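Long-range contacts in CyaB (Pseudomonas aeruginosa, PDB 3R5G), which probably catalyses the conversion of ATP to cyclic AMP through its class III adenylyl cyclase catalytic domain, the part of a longer membrane protein examined here: residues K9-F14 with M112-G117; G117-G122 with R137-A142; I154-E159 with Q186-V191. All blocks are in the same frame, centred on the assembly; numbering follows the deposited sequence.

Contact 1: residues K9-F14 with M112-G117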
loop_
_atom_site.group_PDB
_atom_site.type_symbol
_atom_site.label_atom_id
_atom_site.label_comp_id
_atom_site.label_asym_id
_atom_site.label_seq_id
_atom_site.Cartn_x
_atom_site.Cartn_y
_atom_site.Cartn_z
ATOM N N LYS A 9 6.241 2.520 20.659
ATOM C CA LYS A 9 4.946 1.713 20.704
ATOM C C LYS A 9 3.902 2.639 20.066
ATOM O O LYS A 9 3.659 3.748 20.551
ATOM C CB LYS A 9 4.588 1.423 22.126
ATOM C CG LYS A 9 3.287 0.496 22.105
ATOM C CD LYS A 9 3.074 -0.039 23.470
ATOM C CE LYS A 9 3.842 -1.299 23.734
ATOM N NZ LYS A 9 3.317 -1.823 25.057
ATOM N N LEU A 10 3.296 2.195 18.975
ATOM C CA LEU A 10 2.266 2.917 18.266
ATOM C C LEU A 10 1.026 2.042 18.144
ATOM O O LEU A 10 1.131 0.841 18.158
ATOM C CB LEU A 10 2.719 3.275 16.882
ATOM C CG LEU A 10 4.063 3.982 16.707
ATOM C CD1 LEU A 10 4.282 4.250 15.232
ATOM C CD2 LEU A 10 4.022 5.273 17.414
ATOM N N THR A 11 -0.131 2.704 17.990
ATOM C CA THR A 11 -1.330 2.016 17.423
ATOM C C THR A 11 -1.419 2.494 15.995
ATOM O O THR A 11 -1.445 3.710 15.690
ATOM C CB THR A 11 -2.558 2.254 18.291
ATOM O OG1 THR A 11 -2.381 1.646 19.564
ATOM C CG2 THR A 11 -3.824 1.544 17.622
ATOM N N VAL A 12 -1.545 1.538 15.100
ATOM C CA VAL A 12 -1.538 1.761 13.655
ATOM C C VAL A 12 -2.852 1.335 13.019
ATOM O O VAL A 12 -3.368 0.256 13.380
ATOM C CB VAL A 12 -0.382 0.964 12.918
ATOM C CG1 VAL A 12 -0.409 1.172 11.440
ATOM C CG2 VAL A 12 0.980 1.294 13.593
ATOM N N PHE A 13 -3.455 2.196 12.197
ATOM C CA PHE A 13 -4.797 2.025 11.648
ATOM C C PHE A 13 -4.676 2.057 10.132
ATOM O O PHE A 13 -4.000 2.947 9.552
ATOM C CB PHE A 13 -5.607 3.274 12.129
ATOM C CG PHE A 13 -6.882 3.433 11.418
ATOM C CD1 PHE A 13 -8.072 2.969 12.044
ATOM C CD2 PHE A 13 -6.967 4.028 10.131
ATOM C CE1 PHE A 13 -9.302 3.156 11.407
ATOM C CE2 PHE A 13 -8.262 4.191 9.467
ATOM C CZ PHE A 13 -9.425 3.751 10.106
ATOM N N PHE A 14 -5.321 1.069 9.480
ATOM C CA PHE A 14 -5.528 1.100 8.078
ATOM C C PHE A 14 -6.964 0.950 7.732
ATOM O O PHE A 14 -7.666 0.158 8.386
ATOM C CB PHE A 14 -4.790 -0.081 7.336
ATOM C CG PHE A 14 -3.285 0.085 7.230
ATOM C CD1 PHE A 14 -2.480 -0.261 8.247
ATOM C CD2 PHE A 14 -2.716 0.680 6.081
ATOM C CE1 PHE A 14 -1.084 -0.183 8.127
ATOM C CE2 PHE A 14 -1.327 0.891 6.020
ATOM C CZ PHE A 14 -0.510 0.376 7.020
ATOM N N MET A 112 -11.619 -1.825 8.322
ATOM C CA MET A 112 -10.485 -1.323 9.096
ATOM C C MET A 112 -9.724 -2.393 9.813
ATOM O O MET A 112 -10.368 -3.352 10.301
ATOM C CB MET A 112 -11.016 -0.326 10.178
ATOM C CG MET A 112 -11.804 0.783 9.490
ATOM S SD MET A 112 -12.525 1.892 10.762
ATOM C CE MET A 112 -14.120 1.773 10.235
ATOM N N GLY A 113 -8.413 -2.186 9.966
ATOM C CA GLY A 113 -7.558 -3.070 10.722
ATOM C C GLY A 113 -6.721 -2.230 11.680
ATOM O O GLY A 113 -6.241 -1.176 11.194
ATOM N N ILE A 114 -6.501 -2.654 12.910
ATOM C CA ILE A 114 -5.774 -1.827 13.901
ATOM C C ILE A 114 -4.897 -2.768 14.656
ATOM O O ILE A 114 -5.388 -3.824 15.131
ATOM C CB ILE A 114 -6.765 -1.065 14.796
ATOM C CG1 ILE A 114 -7.672 -0.234 13.919
ATOM C CG2 ILE A 114 -5.976 -0.235 15.800
ATOM C CD1 ILE A 114 -8.802 0.494 14.761
ATOM N N ASN A 115 -3.637 -2.391 14.890
ATOM C CA ASN A 115 -2.764 -3.182 15.710
ATOM C C ASN A 115 -1.929 -2.252 16.525
ATOM O O ASN A 115 -1.659 -1.112 16.097
ATOM C CB ASN A 115 -1.861 -4.038 14.782
ATOM C CG ASN A 115 -0.802 -4.839 15.545
ATOM O OD1 ASN A 115 -1.129 -5.532 16.528
ATOM N ND2 ASN A 115 0.455 -4.686 15.155
ATOM N N THR A 116 -1.400 -2.669 17.634
ATOM C CA THR A 116 -0.533 -1.886 18.513
ATOM C C THR A 116 0.745 -2.676 18.753
ATOM O O THR A 116 0.721 -3.865 18.948
ATOM C CB THR A 116 -1.210 -1.733 19.843
ATOM O OG1 THR A 116 -2.490 -1.106 19.685
ATOM C CG2 THR A 116 -0.334 -0.933 20.916
ATOM N N GLY A 117 1.875 -2.012 18.638
ATOM C CA GLY A 117 3.189 -2.656 18.932
ATOM C C GLY A 117 4.302 -1.706 18.539
ATOM O O GLY A 117 4.069 -0.557 18.108
#

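Contact 2: residues G117-G122 with R137-A142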
loop_
_atom_site.group_PDB
_atom_site.type_symbol
_atom_site.label_atom_id
_atom_site.label_comp_id
_atom_site.label_asym_id
_atom_site.label_seq_id
_atom_site.Cartn_x
_atom_site.Cartn_y
_atom_site.Cartn_z
ATOM N N GLY A 117 1.875 -2.012 18.638
ATOM C CA GLY A 117 3.189 -2.656 18.932
ATOM C C GLY A 117 4.302 -1.706 18.539
ATOM O O GLY A 117 4.069 -0.557 18.108
ATOM N N TYR A 118 5.548 -2.168 18.811
ATOM C CA TYR A 118 6.697 -1.311 18.505
ATOM C C TYR A 118 6.974 -1.220 17.076
ATOM O O TYR A 118 7.047 -2.213 16.350
ATOM C CB TYR A 118 7.939 -1.895 19.281
ATOM C CG TYR A 118 7.821 -1.560 20.760
ATOM C CD1 TYR A 118 8.285 -0.310 21.295
ATOM C CD2 TYR A 118 7.276 -2.445 21.664
ATOM C CE1 TYR A 118 8.129 0.028 22.664
ATOM C CE2 TYR A 118 7.185 -2.115 23.006
ATOM C CZ TYR A 118 7.592 -0.885 23.487
ATOM O OH TYR A 118 7.462 -0.590 24.860
ATOM N N CYS A 119 7.142 0.021 16.602
ATOM C CA CYS A 119 7.365 0.342 15.200
ATOM C C CYS A 119 8.562 1.260 15.049
ATOM O O CYS A 119 8.906 1.894 15.992
ATOM C CB CYS A 119 6.155 1.120 14.618
ATOM S SG CYS A 119 4.602 0.174 14.636
ATOM N N THR A 120 9.164 1.301 13.877
ATOM C CA THR A 120 10.276 2.262 13.608
ATOM C C THR A 120 9.695 3.446 12.882
ATOM O O THR A 120 9.020 3.332 11.811
ATOM C CB THR A 120 11.353 1.597 12.750
ATOM O OG1 THR A 120 11.803 0.404 13.394
ATOM C CG2 THR A 120 12.465 2.591 12.401
ATOM N N VAL A 121 9.973 4.653 13.405
ATOM C CA VAL A 121 9.417 5.885 12.801
ATOM C C VAL A 121 10.525 6.845 12.395
ATOM O O VAL A 121 11.474 7.004 13.142
ATOM C CB VAL A 121 8.584 6.796 13.763
ATOM C CG1 VAL A 121 7.546 7.711 12.939
ATOM C CG2 VAL A 121 8.004 5.967 14.856
ATOM N N GLY A 122 10.409 7.435 11.253
ATOM C CA GLY A 122 11.574 8.225 10.773
ATOM C C GLY A 122 11.289 8.843 9.464
ATOM O O GLY A 122 10.193 8.752 8.917
ATOM N N ARG A 137 7.177 -4.974 11.282
ATOM C CA ARG A 137 6.186 -6.066 11.348
ATOM C C ARG A 137 4.823 -5.663 11.901
ATOM O O ARG A 137 3.801 -6.172 11.446
ATOM C CB ARG A 137 6.797 -7.233 12.131
ATOM C CG ARG A 137 6.024 -8.482 12.249
ATOM C CD ARG A 137 6.957 -9.545 12.975
ATOM N NE ARG A 137 7.115 -9.360 14.425
ATOM C CZ ARG A 137 7.076 -10.366 15.323
ATOM N NH1 ARG A 137 6.853 -11.629 14.932
ATOM N NH2 ARG A 137 7.237 -10.120 16.630
ATOM N N GLU A 138 4.813 -4.767 12.883
ATOM C CA GLU A 138 3.588 -4.366 13.565
ATOM C C GLU A 138 2.789 -3.439 12.675
ATOM O O GLU A 138 1.543 -3.436 12.686
ATOM C CB GLU A 138 3.940 -3.684 14.882
ATOM C CG GLU A 138 4.663 -4.593 15.932
ATOM C CD GLU A 138 3.903 -5.745 16.502
ATOM O OE1 GLU A 138 2.745 -5.955 16.273
ATOM O OE2 GLU A 138 4.570 -6.561 17.197
ATOM N N VAL A 139 3.469 -2.694 11.796
ATOM C CA VAL A 139 2.765 -1.957 10.798
ATOM C C VAL A 139 2.118 -2.917 9.753
ATOM O O VAL A 139 0.947 -2.768 9.368
ATOM C CB VAL A 139 3.700 -0.967 10.035
ATOM C CG1 VAL A 139 2.940 -0.188 9.007
ATOM C CG2 VAL A 139 4.475 -0.092 10.974
ATOM N N ASN A 140 2.875 -3.914 9.315
ATOM C CA ASN A 140 2.351 -4.830 8.343
ATOM C C ASN A 140 1.193 -5.625 8.956
ATOM O O ASN A 140 0.251 -5.890 8.200
ATOM C CB ASN A 140 3.431 -5.854 7.991
ATOM C CG ASN A 140 4.552 -5.234 7.207
ATOM O OD1 ASN A 140 4.501 -4.026 6.856
ATOM N ND2 ASN A 140 5.553 -6.025 6.923
ATOM N N LEU A 141 1.226 -5.879 10.255
ATOM C CA LEU A 141 0.100 -6.694 10.896
ATOM C C LEU A 141 -1.203 -5.879 10.836
ATOM O O LEU A 141 -2.245 -6.368 10.524
ATOM C CB LEU A 141 0.457 -7.188 12.271
ATOM C CG LEU A 141 -0.697 -7.942 12.984
ATOM C CD1 LEU A 141 -1.103 -9.189 12.176
ATOM C CD2 LEU A 141 -0.239 -8.290 14.375
ATOM N N ALA A 142 -1.150 -4.536 11.038
ATOM C CA ALA A 142 -2.363 -3.708 10.870
ATOM C C ALA A 142 -2.916 -3.781 9.465
ATOM O O ALA A 142 -4.105 -3.868 9.284
ATOM C CB ALA A 142 -2.148 -2.229 11.257
HETATM O O HOH W 1 7.145 -3.341 13.900
HETATM O O HOH W 2 5.649 -4.936 19.536
#

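Contact 3: residues I154-E159 with Q186-V191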
loop_
_atom_site.group_PDB
_atom_site.type_symbol
_atom_site.label_atom_id
_atom_site.label_comp_id
_atom_site.label_asym_id
_atom_site.label_seq_id
_atom_site.Cartn_x
_atom_site.Cartn_y
_atom_site.Cartn_z
ATOM N N ILE A 154 -14.350 -3.573 12.015
ATOM C CA ILE A 154 -13.107 -3.085 12.511
ATOM C C ILE A 154 -12.470 -4.269 13.221
ATOM O O ILE A 154 -12.941 -4.745 14.312
ATOM C CB ILE A 154 -13.344 -1.993 13.562
ATOM C CG1 ILE A 154 -14.062 -0.889 12.921
ATOM C CG2 ILE A 154 -11.993 -1.508 14.119
ATOM C CD1 ILE A 154 -14.500 0.286 13.893
ATOM N N LEU A 155 -11.358 -4.688 12.689
ATOM C CA LEU A 155 -10.641 -5.842 13.281
ATOM C C LEU A 155 -9.423 -5.381 14.031
ATOM O O LEU A 155 -8.642 -4.532 13.474
ATOM C CB LEU A 155 -10.135 -6.852 12.244
ATOM C CG LEU A 155 -11.203 -7.664 11.528
ATOM C CD1 LEU A 155 -10.530 -8.823 10.739
ATOM C CD2 LEU A 155 -12.081 -8.328 12.585
ATOM N N ILE A 156 -9.146 -5.829 15.247
ATOM C CA ILE A 156 -7.995 -5.414 15.996
ATOM C C ILE A 156 -7.262 -6.656 16.508
ATOM O O ILE A 156 -7.870 -7.771 16.623
ATOM C CB ILE A 156 -8.450 -4.565 17.221
ATOM C CG1 ILE A 156 -9.287 -5.325 18.289
ATOM C CG2 ILE A 156 -9.224 -3.373 16.698
ATOM C CD1 ILE A 156 -9.519 -4.557 19.599
ATOM N N SER A 157 -6.017 -6.509 16.827
ATOM C CA SER A 157 -5.208 -7.590 17.425
ATOM C C SER A 157 -5.415 -7.639 18.907
ATOM O O SER A 157 -6.050 -6.808 19.569
ATOM C CB SER A 157 -3.764 -7.317 17.067
ATOM O OG SER A 157 -3.361 -6.150 17.829
ATOM N N HIS A 158 -4.892 -8.715 19.494
ATOM C CA HIS A 158 -4.956 -8.881 20.923
ATOM C C HIS A 158 -4.228 -7.824 21.735
ATOM O O HIS A 158 -4.723 -7.426 22.765
ATOM C CB HIS A 158 -4.432 -10.296 21.260
ATOM C CG HIS A 158 -4.543 -10.607 22.715
ATOM N ND1 HIS A 158 -5.749 -10.935 23.316
ATOM C CD2 HIS A 158 -3.630 -10.536 23.713
ATOM C CE1 HIS A 158 -5.568 -11.091 24.616
ATOM N NE2 HIS A 158 -4.285 -10.875 24.883
ATOM N N GLU A 159 -3.063 -7.370 21.242
ATOM C CA GLU A 159 -2.383 -6.282 21.919
ATOM C C GLU A 159 -3.314 -5.039 21.995
ATOM O O GLU A 159 -3.344 -4.403 23.043
ATOM C CB GLU A 159 -1.079 -5.948 21.162
ATOM C CG GLU A 159 -0.184 -5.039 22.010
ATOM C CD GLU A 159 0.476 -5.806 23.205
ATOM O OE1 GLU A 159 0.535 -7.060 23.187
ATOM O OE2 GLU A 159 0.902 -5.121 24.172
ATOM N N GLN A 186 -4.552 -13.702 17.185
ATOM C CA GLN A 186 -5.835 -13.541 17.865
ATOM C C GLN A 186 -6.422 -12.241 17.355
ATOM O O GLN A 186 -5.726 -11.209 17.369
ATOM C CB GLN A 186 -5.676 -13.540 19.347
ATOM C CG GLN A 186 -6.981 -13.242 20.155
ATOM C CD GLN A 186 -8.044 -14.254 19.909
ATOM O OE1 GLN A 186 -7.804 -15.463 20.130
ATOM N NE2 GLN A 186 -9.228 -13.823 19.435
ATOM N N ILE A 187 -7.668 -12.273 16.958
ATOM C CA ILE A 187 -8.363 -11.040 16.408
ATOM C C ILE A 187 -9.697 -10.815 17.074
ATOM O O ILE A 187 -10.304 -11.709 17.673
ATOM C CB ILE A 187 -8.506 -11.017 14.929
ATOM C CG1 ILE A 187 -9.421 -12.212 14.423
ATOM C CG2 ILE A 187 -7.035 -10.973 14.290
ATOM C CD1 ILE A 187 -9.877 -12.155 12.999
ATOM N N TYR A 188 -10.165 -9.558 17.098
ATOM C CA TYR A 188 -11.473 -9.191 17.653
ATOM C C TYR A 188 -12.176 -8.176 16.813
ATOM O O TYR A 188 -11.463 -7.439 16.068
ATOM C CB TYR A 188 -11.238 -8.491 19.032
ATOM C CG TYR A 188 -10.499 -9.311 20.077
ATOM C CD1 TYR A 188 -9.118 -9.388 19.998
ATOM C CD2 TYR A 188 -11.199 -10.040 21.062
ATOM C CE1 TYR A 188 -8.402 -10.216 20.919
ATOM C CE2 TYR A 188 -10.506 -10.857 21.963
ATOM C CZ TYR A 188 -9.116 -10.886 21.874
ATOM O OH TYR A 188 -8.410 -11.684 22.803
ATOM N N GLN A 189 -13.480 -8.193 16.776
ATOM C CA GLN A 189 -14.309 -7.188 16.109
ATOM C C GLN A 189 -14.618 -6.137 17.166
ATOM O O GLN A 189 -14.874 -6.442 18.332
ATOM C CB GLN A 189 -15.635 -7.815 15.645
ATOM C CG GLN A 189 -15.492 -8.794 14.564
ATOM C CD GLN A 189 -16.772 -9.616 14.383
ATOM O OE1 GLN A 189 -17.399 -10.034 15.363
ATOM N NE2 GLN A 189 -17.066 -9.914 13.139
ATOM N N VAL A 190 -14.635 -4.843 16.753
ATOM C CA VAL A 190 -15.042 -3.773 17.627
ATOM C C VAL A 190 -16.503 -3.440 17.370
ATOM O O VAL A 190 -16.951 -3.333 16.206
ATOM C CB VAL A 190 -14.138 -2.513 17.287
ATOM C CG1 VAL A 190 -14.695 -1.328 18.066
ATOM C CG2 VAL A 190 -12.783 -2.731 17.783
ATOM N N VAL A 191 -17.256 -3.387 18.467
ATOM C CA VAL A 191 -18.714 -3.250 18.408
ATOM C C VAL A 191 -19.079 -1.917 19.097
ATOM O O VAL A 191 -18.585 -1.601 20.169
ATOM C CB VAL A 191 -19.371 -4.412 19.165
ATOM C CG1 VAL A 191 -20.877 -4.255 19.286
ATOM C CG2 VAL A 191 -19.040 -5.683 18.440
HETATM O O HOH W 3 -16.484 -4.566 13.839
HETATM O O HOH W 4 -3.406 -10.654 18.039
#

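Contact 1: residues K9-F14 with M112-G117
Lys9-Phe14 and Met112-Gly117 run antiparallel, their axes 4.6 Å apart at the closest point and their directions 172° from one another. Leu10 with Gly117, Val12 with Asn115 and Phe14 with Gly113 are hydrogen-bonded pairs, giving six backbone bonds; the shortest joins Val12 N to Asn115 O at 2.8 Å. On one face of the sheet the non-hydrogen-bonded pairs bring Thr11 against Thr116 and Phe13 against Ile114. The two threonine hydroxyls meet, OG1 of Thr11 lying 2.8 Å from OG1 of Thr116, and Thr116 OG1 is held a second time by Thr160. The CG2 methyl of Thr11, anti to its N, meets CG2 of Ile114 at 3.3 Å, tighter than ordinary van der Waals contact. Phe13 has CG anti to the backbone N (chi1 167°), and its ring reaches toward the partner strand: Phe13 CD1 lies 3.7 Å from CG1 of Ile114, while CE1 lies 3.5 Å from SD of Met112. The sulfur stands at the ring edge, 77° off the ring normal, a Met-aromatic contact. Helix 74-100 covers this face, packing on Thr11 and Phe13. The other face carries Leu10, Val12, Phe14 and Asn115; helix 137-148 touches Val12, Phe14 and Asn115, whose amide is fixed by Ser157 through OD1 and by Glu138 through ND2. Strand 6-18 also pairs with strand 61-66, and strand 109-116 with strand 154-157 on its other side. The two strands thus form the middle of the central sheet, helices on both faces, as in the alpha/beta fold of class III nucleotide cyclase domains.

Contact 2: residues G117-G122 with R137-A142
Glu138 directs its side chain at the backbone of Gly117 and Tyr118, across a strand and a helix whose directions differ by 107° and whose axes approach to 7.5 Å. Glu138 CG lies 3.4 Å from Tyr118 O and 3.9 Å from the CA of Gly117, where the glycine has no side chain to stand between the glutamate stem and the main chain. CG stands anti to the carbonyl carbon (chi1 -64°), and a bend at chi2 (-65°) brings the carboxylate round beside Gly117. There Glu138 OE1 takes a hydrogen bond from ND2 of Asn115, and Glu138 OE2 one from a water at 3.0 Å; the same water accepts from Tyr118 N at 2.9 Å. A second water donates to Tyr118 O at 2.7 Å and accepts from Glu138 N, so each polar backbone atom of Tyr118 reaches the glutamate through its own bridge.

This is the corner of the cyclase fold where the chain turns at Gly117 from strand 109-116 into strand 118-124, and where helix 137-148 begins after the hairpin of strands 118-124 and 129-135. The helix start also faces the second subunit: Arg137 N bonds to Glu25 of that chain, and Asn140 ND2 to its Thr21.

Next to the water bridges, the buried Cys119 makes apolar contacts. Cys119 SG rests 3.7 Å from Val139 CG2, the branch lying beside the backbone N, and also touches CB of Glu138. Leu10 packs on Cys119, and Ile134 on Val139.

Contact 3: residues I154-E159 with Q186-V191
Val190 and Ile154 meet at their branch points, CB to CB 3.8 Å, and Val190 presses its CG2 methyl into the notch between two isoleucine methyls, 3.9 Å from Ile154 CG2 and 3.8 Å from Ile156 CG2. The antiparallel backbones are joined by three well-formed bonds, with Ile156 and Tyr188 as the hydrogen-bonded pair. CG1 of Ile156 takes the crowded position between backbone N and carbonyl carbon (chi1 65°), which lays it against CB of Tyr188 at 3.8 Å. Beyond that, the tyrosine ring runs alongside His158, rim to rim with planes at 34°, until Tyr188 OH comes within 2.8 Å of His158 ND1 in a hydrogen bond. Gln186 CB and CG lie against His158 CB. On the other face the forked end of Leu155 spans two neighbours: Leu155 CD1 touches Ile187 CD1 at 4.1 Å and CD2 touches Gln189 CG at 4.0 Å. Strand 154-157 lies between strands 109-116 and 185-190, and strand 170-176 continues the sheet. Helix 74-100 covers Ile154 and Val190, while helix 158-164, which starts after the N-cap Ser157, stacks Tyr161 on Tyr188.

How the contacts relate
Contacts 1 and 2, centred about 8 Å apart, share Gly117, where the chain turns its corner. Asn115 ties all three together: its ND2 lies 2.8 Å from Glu138 OE1 of contact 2, and its OD1 lies 2.7 Å from Ser157 OG of contact 3. Contact 3, about 10 Å from contact 1 between centres, extends the same sheet through Ile114 N to Leu155 O at 2.9 Å. Contacts 2 and 3, centres about 17 Å apart, do not touch. No substrate or metal is present beside any of the three contacts; as in other class III cyclases, the active site probably lies at the subunit interface, on the side where contact 2 meets the second chain.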